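Local coordinates for 4-amino-4-deoxy-L-arabinose transferase or related glycosyltransferases of PMT family (PDB 5EZM), which probably transfers an aminoarabinose sugar from a polyprenyl-phosphate carrier to lipid A, as a zinc-containing integral membrane glycosyltransferase of the GT-C fold, at residues Y442-G445 with M446-G449; Q475-T478 with P479-L483; G505-D508 with E509-G513; P544-Y547 with L548-P552. All coordinates share one frame; numbering follows the deposited sequence.

Interaction 1: Y442-G445 with M446-G449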
# COMPACT_ATOMS: atom_id res chain seq x y z
N TYR A 442 -22.29 -2.75 11.41
CA TYR A 442 -21.24 -3.74 11.66
C TYR A 442 -19.96 -3.39 10.91
O TYR A 442 -18.86 -3.40 11.48
CB TYR A 442 -21.76 -5.12 11.27
CG TYR A 442 -20.73 -6.20 11.04
CD1 TYR A 442 -20.32 -7.03 12.07
CD2 TYR A 442 -20.19 -6.41 9.77
CE1 TYR A 442 -19.39 -8.03 11.86
CE2 TYR A 442 -19.26 -7.41 9.55
CZ TYR A 442 -18.86 -8.21 10.59
OH TYR A 442 -17.94 -9.20 10.38
N ALA A 443 -20.08 -3.07 9.62
CA ALA A 443 -18.92 -2.70 8.82
C ALA A 443 -18.27 -1.43 9.34
O ALA A 443 -17.04 -1.31 9.33
CB ALA A 443 -19.31 -2.54 7.35
N MET A 444 -19.07 -0.46 9.78
CA MET A 444 -18.50 0.75 10.37
C MET A 444 -17.72 0.42 11.64
O MET A 444 -16.62 0.95 11.86
CB MET A 444 -19.61 1.76 10.67
CG MET A 444 -19.15 2.97 11.46
SD MET A 444 -17.96 4.00 10.58
CE MET A 444 -18.99 4.73 9.31
N GLY A 445 -18.26 -0.46 12.48
CA GLY A 445 -17.54 -0.87 13.67
C GLY A 445 -16.23 -1.56 13.34
O GLY A 445 -15.20 -1.29 13.97
N MET A 446 -16.25 -2.46 12.35
CA MET A 446 -15.02 -3.13 11.93
C MET A 446 -14.00 -2.13 11.42
O MET A 446 -12.82 -2.18 11.79
CB MET A 446 -15.33 -4.17 10.86
CG MET A 446 -16.05 -5.39 11.39
SD MET A 446 -15.03 -6.25 12.59
CE MET A 446 -16.27 -6.81 13.74
N TYR A 447 -14.43 -1.20 10.56
CA TYR A 447 -13.52 -0.23 9.97
C TYR A 447 -12.88 0.64 11.04
O TYR A 447 -11.66 0.85 11.05
CB TYR A 447 -14.25 0.62 8.94
CG TYR A 447 -13.50 1.87 8.54
CD1 TYR A 447 -12.32 1.79 7.82
CD2 TYR A 447 -13.99 3.13 8.86
CE1 TYR A 447 -11.63 2.92 7.45
CE2 TYR A 447 -13.31 4.27 8.49
CZ TYR A 447 -12.14 4.16 7.78
OH TYR A 447 -11.46 5.29 7.41
N LEU A 448 -13.69 1.15 11.97
CA LEU A 448 -13.13 1.93 13.07
C LEU A 448 -12.19 1.07 13.91
O LEU A 448 -11.16 1.56 14.40
CB LEU A 448 -14.26 2.50 13.94
CG LEU A 448 -15.18 3.52 13.27
CD1 LEU A 448 -16.24 4.02 14.25
CD2 LEU A 448 -14.39 4.69 12.69
N GLY A 449 -12.52 -0.21 14.08
CA GLY A 449 -11.68 -1.12 14.84
C GLY A 449 -10.30 -1.29 14.25
O GLY A 449 -9.29 -1.02 14.92
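M446 lays its side chain over one face of the Y442 ring, one turn back along the same helix. Its CG stands 4.2 Å from the centroid of the Y442 ring and 15° off the ring normal, a CH-pi contact offset toward the rim, while SD sits obliquely above the same ring in a Met-aromatic contact. The chain bends at chi2 and chi3, and M446 CE comes down to 3.8 Å from Y442 CE1. The phenol end of Y442 is held independently, its OH bonded to the carbonyl of P298. Y447 follows, its ring edge turned to M444, whose SD lies near the ring plane at 4.4 Å from Y447 CD2. Next, L448 has CG anti to its carbonyl carbon (chi1 -64°), which sets the branch back along the helix so that CG rests 3.9 Å from M444 SD. With an alanine at L448, the M444 sulfur would probably lose its apolar neighbour on this side, leaving the thioether freer to turn. G449 closes the run through its N, bonded to G445 O at 2.9 Å. Every residue from M446 to G449 donates its N-H to the carbonyl four places earlier. Helices 31-47, 135-147, 369-389 and 403-430 pack around these side chains, and this i to i+4 ladder is that of a buried transmembrane alpha-helix, here 435-456.

Interaction 2: Q475-T478 with P479-L483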
# COMPACT_ATOMS: atom_id res chain seq x y z
N GLN A 475 19.55 20.74 13.87
CA GLN A 475 20.10 21.97 14.44
C GLN A 475 21.50 22.26 13.91
O GLN A 475 21.87 23.42 13.74
CB GLN A 475 20.12 21.87 15.97
CG GLN A 475 20.51 23.17 16.67
CD GLN A 475 20.69 23.00 18.17
OE1 GLN A 475 20.37 21.95 18.73
NE2 GLN A 475 21.23 24.03 18.82
N LYS A 476 22.28 21.21 13.62
CA LYS A 476 23.64 21.37 13.14
C LYS A 476 23.87 20.88 11.72
O LYS A 476 24.90 21.21 11.13
CB LYS A 476 24.63 20.66 14.08
CG LYS A 476 24.72 21.28 15.45
CD LYS A 476 25.20 22.72 15.37
CE LYS A 476 25.30 23.36 16.74
NZ LYS A 476 23.99 23.37 17.45
N LEU A 477 22.95 20.11 11.15
CA LEU A 477 23.10 19.59 9.80
C LEU A 477 22.58 20.60 8.78
O LEU A 477 21.47 21.11 8.91
CB LEU A 477 22.36 18.26 9.64
CG LEU A 477 22.41 17.59 8.26
CD1 LEU A 477 23.84 17.20 7.91
CD2 LEU A 477 21.49 16.38 8.20
N THR A 478 23.40 20.87 7.77
CA THR A 478 23.07 21.79 6.68
C THR A 478 22.88 21.02 5.38
O THR A 478 23.34 19.88 5.24
CB THR A 478 24.19 22.82 6.51
OG1 THR A 478 25.36 22.18 5.98
CG2 THR A 478 24.53 23.46 7.84
N PRO A 479 22.18 21.60 4.39
CA PRO A 479 21.97 20.87 3.13
C PRO A 479 23.25 20.63 2.35
O PRO A 479 23.34 19.63 1.63
CB PRO A 479 21.00 21.77 2.36
CG PRO A 479 21.12 23.11 2.99
CD PRO A 479 21.41 22.85 4.43
N GLU A 480 24.25 21.50 2.46
CA GLU A 480 25.52 21.26 1.79
C GLU A 480 26.41 20.26 2.52
O GLU A 480 27.43 19.85 1.98
CB GLU A 480 26.29 22.58 1.60
CG GLU A 480 26.60 23.33 2.89
CD GLU A 480 25.47 24.26 3.31
OE1 GLU A 480 24.39 24.22 2.68
OE2 GLU A 480 25.67 25.03 4.27
N MET A 481 26.04 19.87 3.74
CA MET A 481 26.79 18.87 4.48
C MET A 481 26.41 17.47 4.03
O MET A 481 25.23 17.19 3.80
CB MET A 481 26.53 19.00 5.98
CG MET A 481 27.53 19.83 6.73
SD MET A 481 27.17 19.79 8.49
CE MET A 481 27.22 18.02 8.77
N PRO A 482 27.38 16.57 3.90
CA PRO A 482 27.05 15.17 3.64
C PRO A 482 26.45 14.51 4.88
O PRO A 482 26.79 14.85 6.02
CB PRO A 482 28.40 14.53 3.28
CG PRO A 482 29.31 15.66 3.00
CD PRO A 482 28.83 16.81 3.83
N LEU A 483 25.54 13.58 4.64
CA LEU A 483 25.01 12.71 5.69
C LEU A 483 25.25 11.28 5.21
O LEU A 483 24.43 10.69 4.51
CB LEU A 483 23.54 12.99 5.95
CG LEU A 483 22.88 12.07 6.99
CD1 LEU A 483 23.53 12.22 8.36
CD2 LEU A 483 21.37 12.33 7.07
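T478 and M481 are the end residues of a type I beta turn with P479 and E480 at its corners, closed by M481 N donating to T478 O at 3.1 Å. The donor stands above the carbonyl plane, 66° out of it. A second, weak bond runs from the same M481 N to T478 OG1, so one N-H is shared between the carbonyl and the hydroxyl of a single residue. The threonine hydroxyl is placed for this by chi1 of 70°, between its own backbone N and carbonyl carbon. Around this polar core, M481 sends its chain back across the turn, CG passing beside T478 OG1 and SD lying 3.8 Å from K476 O. The thioether bends at chi3, and its methyl ends against L477. An alanine at this position would probably open a gap between L477 and M539 and leave the L477 methyl without its partner. Further out, L477 and L483 both touch L497 of helix 493-497, and M481 and L483 pack on M539 of strand 539-542; the turn thus delivers the chain from helix 470-474 into strand 483-486 of the mixed sheet. The apolar contacts between the two halves end in methyl groups: M481 CE is 3.6 Å from L477 CD1, and L483 CD2 is 4.2 Å from L477 CD2.

Interaction 3: G505-D508 with E509-G513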
# COMPACT_ATOMS: atom_id res chain seq x y z
N GLY A 505 29.48 2.16 1.32
CA GLY A 505 29.53 0.71 1.32
C GLY A 505 28.32 0.07 0.67
O GLY A 505 27.82 0.57 -0.34
N GLN A 506 27.83 -1.03 1.24
CA GLN A 506 26.70 -1.75 0.67
C GLN A 506 25.46 -0.87 0.63
O GLN A 506 24.90 -0.51 1.67
CB GLN A 506 26.42 -3.03 1.47
CG GLN A 506 27.60 -4.00 1.55
CD GLN A 506 27.77 -4.84 0.30
OE1 GLN A 506 27.44 -4.41 -0.81
NE2 GLN A 506 28.27 -6.06 0.47
N ALA A 507 25.03 -0.52 -0.58
CA ALA A 507 23.91 0.39 -0.78
C ALA A 507 22.56 -0.32 -0.83
O ALA A 507 21.54 0.34 -1.03
CB ALA A 507 24.11 1.19 -2.07
N ASP A 508 22.54 -1.64 -0.65
CA ASP A 508 21.30 -2.43 -0.63
C ASP A 508 20.61 -2.21 -1.98
O ASP A 508 21.27 -2.34 -3.02
CB ASP A 508 20.50 -2.05 0.61
CG ASP A 508 19.29 -2.94 0.82
OD1 ASP A 508 19.48 -4.09 1.27
OD2 ASP A 508 18.16 -2.49 0.53
N GLU A 509 19.32 -1.86 -2.01
CA GLU A 509 18.61 -1.65 -3.26
C GLU A 509 19.11 -0.44 -4.04
O GLU A 509 18.68 -0.24 -5.18
CB GLU A 509 17.12 -1.48 -2.98
CG GLU A 509 16.76 -0.14 -2.38
CD GLU A 509 15.56 -0.21 -1.46
OE1 GLU A 509 15.53 -1.11 -0.60
OE2 GLU A 509 14.65 0.64 -1.60
N LEU A 510 20.00 0.36 -3.47
CA LEU A 510 20.63 1.46 -4.19
C LEU A 510 21.95 1.06 -4.84
O LEU A 510 22.57 1.89 -5.51
CB LEU A 510 20.86 2.65 -3.24
CG LEU A 510 19.59 3.42 -2.86
CD1 LEU A 510 19.89 4.49 -1.83
CD2 LEU A 510 18.95 4.03 -4.09
N THR A 511 22.37 -0.20 -4.66
CA THR A 511 23.63 -0.68 -5.24
C THR A 511 23.76 -0.28 -6.70
O THR A 511 24.77 0.33 -7.10
CB THR A 511 23.71 -2.20 -5.09
OG1 THR A 511 24.08 -2.54 -3.75
CG2 THR A 511 24.74 -2.78 -6.06
N PHE A 512 22.75 -0.58 -7.51
CA PHE A 512 22.80 -0.25 -8.93
C PHE A 512 23.06 1.23 -9.13
O PHE A 512 23.98 1.63 -9.87
CB PHE A 512 21.50 -0.68 -9.61
CG PHE A 512 21.49 -0.45 -11.09
CD1 PHE A 512 22.06 -1.37 -11.95
CD2 PHE A 512 20.91 0.69 -11.62
CE1 PHE A 512 22.05 -1.16 -13.32
CE2 PHE A 512 20.90 0.91 -12.99
CZ PHE A 512 21.47 -0.02 -13.84
N GLY A 513 22.28 2.08 -8.45
CA GLY A 513 22.50 3.51 -8.56
C GLY A 513 23.89 3.91 -8.11
O GLY A 513 24.52 4.79 -8.70
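The carboxylates of D508 and E509 meet at their oxygens, D508 OD2 lying 3.2 Å from E509 OE1, with their planes turned 40° apart. Each has its own partner: D508 OD2 takes a weak bond from the backbone N of E509, and E509 OE2 forms a salt bridge with R61. The setting is a 3-10 turn leading into helix 511-516, just after strand 502-504. E509 has CG between its backbone N and carbonyl carbon (chi1 74°) and a bend at chi2, which carry its carboxylate away from the turn toward the zinc site. Its side chain comes within about 5 Å of the bound zinc ion and about 4 Å of the side chains of E87 and H270, two of the metal's ligands; Y80, Y85 and Q272 also touch it. This places E509, together with its partner R61, in the second shell of the metal site. A507 turns its CB toward the turn, 3.8 Å from L510 CB; the buried L510 side chain packs on Y80, which E509 also touches, and on L489. The A507 carbonyl receives L510 N from above its plane, with the donor 51° out of it. One residue further on, T511 uses both its backbone N and its hydroxyl on the same acceptor. T511 OG1 gives its proton to D508 O at 2.9 Å, in the carbonyl plane and on a lone pair, while T511 N reaches that same oxygen from above the plane.

Interaction 4: P544-Y547 with L548-P552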
# COMPACT_ATOMS: atom_id res chain seq x y z
N PRO A 544 24.05 0.68 15.67
CA PRO A 544 24.93 0.64 16.84
C PRO A 544 26.10 -0.33 16.68
O PRO A 544 27.23 0.01 17.05
CB PRO A 544 23.98 0.21 17.97
CG PRO A 544 22.64 0.66 17.52
CD PRO A 544 22.63 0.49 16.03
N ASP A 545 25.85 -1.52 16.13
CA ASP A 545 26.93 -2.46 15.90
C ASP A 545 27.96 -1.92 14.92
O ASP A 545 29.15 -2.21 15.04
CB ASP A 545 26.38 -3.80 15.41
CG ASP A 545 25.60 -4.54 16.49
OD1 ASP A 545 26.05 -4.55 17.65
OD2 ASP A 545 24.53 -5.11 16.16
N THR A 546 27.51 -1.12 13.94
CA THR A 546 28.46 -0.47 13.04
C THR A 546 29.30 0.56 13.79
O THR A 546 30.51 0.68 13.56
CB THR A 546 27.72 0.19 11.88
OG1 THR A 546 27.05 -0.81 11.11
CG2 THR A 546 28.70 0.93 10.97
N TYR A 547 28.67 1.31 14.71
CA TYR A 547 29.42 2.27 15.51
C TYR A 547 30.47 1.57 16.36
O TYR A 547 31.60 2.05 16.48
CB TYR A 547 28.48 3.08 16.40
CG TYR A 547 29.20 4.06 17.31
CD1 TYR A 547 29.49 5.34 16.89
CD2 TYR A 547 29.59 3.68 18.60
CE1 TYR A 547 30.15 6.24 17.71
CE2 TYR A 547 30.25 4.57 19.43
CZ TYR A 547 30.53 5.84 18.98
OH TYR A 547 31.19 6.74 19.80
N LEU A 548 30.11 0.45 16.98
CA LEU A 548 31.07 -0.28 17.80
C LEU A 548 32.15 -0.93 16.94
O LEU A 548 33.28 -1.11 17.40
CB LEU A 548 30.35 -1.33 18.64
CG LEU A 548 31.20 -2.03 19.70
CD1 LEU A 548 31.96 -1.01 20.52
CD2 LEU A 548 30.33 -2.90 20.59
N ALA A 549 31.83 -1.27 15.69
CA ALA A 549 32.83 -1.84 14.80
C ALA A 549 33.81 -0.78 14.31
O ALA A 549 35.00 -1.07 14.14
CB ALA A 549 32.13 -2.52 13.62
N LEU A 550 33.34 0.44 14.10
CA LEU A 550 34.19 1.53 13.63
C LEU A 550 34.83 2.33 14.76
O LEU A 550 35.69 3.18 14.49
CB LEU A 550 33.39 2.49 12.75
CG LEU A 550 33.26 2.21 11.25
CD1 LEU A 550 32.43 0.97 10.97
CD2 LEU A 550 32.65 3.42 10.54
N ALA A 551 34.43 2.09 16.01
CA ALA A 551 34.91 2.91 17.11
C ALA A 551 36.41 2.82 17.32
O ALA A 551 37.05 3.87 17.49
CB ALA A 551 34.14 2.56 18.39
N PRO A 552 37.05 1.64 17.32
CA PRO A 552 38.51 1.60 17.45
C PRO A 552 39.24 2.16 16.24
O PRO A 552 40.44 2.44 16.34
CB PRO A 552 38.82 0.11 17.64
CG PRO A 552 37.66 -0.59 17.04
CD PRO A 552 36.48 0.27 17.32
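T546 and L550, four residues apart, lie side by side and point the same way, and their methyl groups meet: T546 CG2 is 3.7 Å from L550 CD1. The threonine is placed for this by a chi1 of -62°, which sets CG2 anti to the backbone N and OG1 anti to the carbonyl carbon. The two branches consequently part, the methyl going forward to the leucine and the hydroxyl to S543, whose OG it meets in a hydrogen bond. L550 CD1 also lies near T546 O, the oxygen that accepts L550 N. Y547 is oriented differently. Its CG is anti to the backbone N (chi1 177°), and the ring extends beside the helix, obliquely to A551, with Y547 CE2 4.5 Å from A551 CB, a loose apolar contact. A549 adds a smaller touch, its CB lying close to D545 O. Beneath these side chains the backbone is regular alpha-helix: L548 N bonds to P544 O, A549 N to D545 O and L550 N to T546 O, each at 2.9 Å. P544 opens the helix as its first residue, a place where a proline, lacking an N-H, costs no helical hydrogen bond. Within the C-terminal domain the helix follows strand 539-542 after the single residue S543 and lies against the mixed sheet. Y547 packs on V566 and V568 of strand 566-569, T546 and L550 rest on V486 of strand 483-486, and L550 reaches V525 and F528 of helix 525-534.

In the fold
Along the chain from the N terminus the four contacts come in series; none nests within or crosses another, and each joins neighbouring residues without closing a long loop. Interaction 1 lies within transmembrane helix 435-456, about 45 Å between centres from interaction 2. The other three belong to the C-terminal domain, with centres 21 to 22 Å apart, and are linked through its mixed sheet. Interaction 2 leads into strand 483-486, interaction 3 leaves the outermost strand 502-504 and turns toward the zinc site, and interaction 4 follows strand 539-542. V486 of the strand entered at interaction 2 supports interaction 4, while interaction 3 ties this domain to R61.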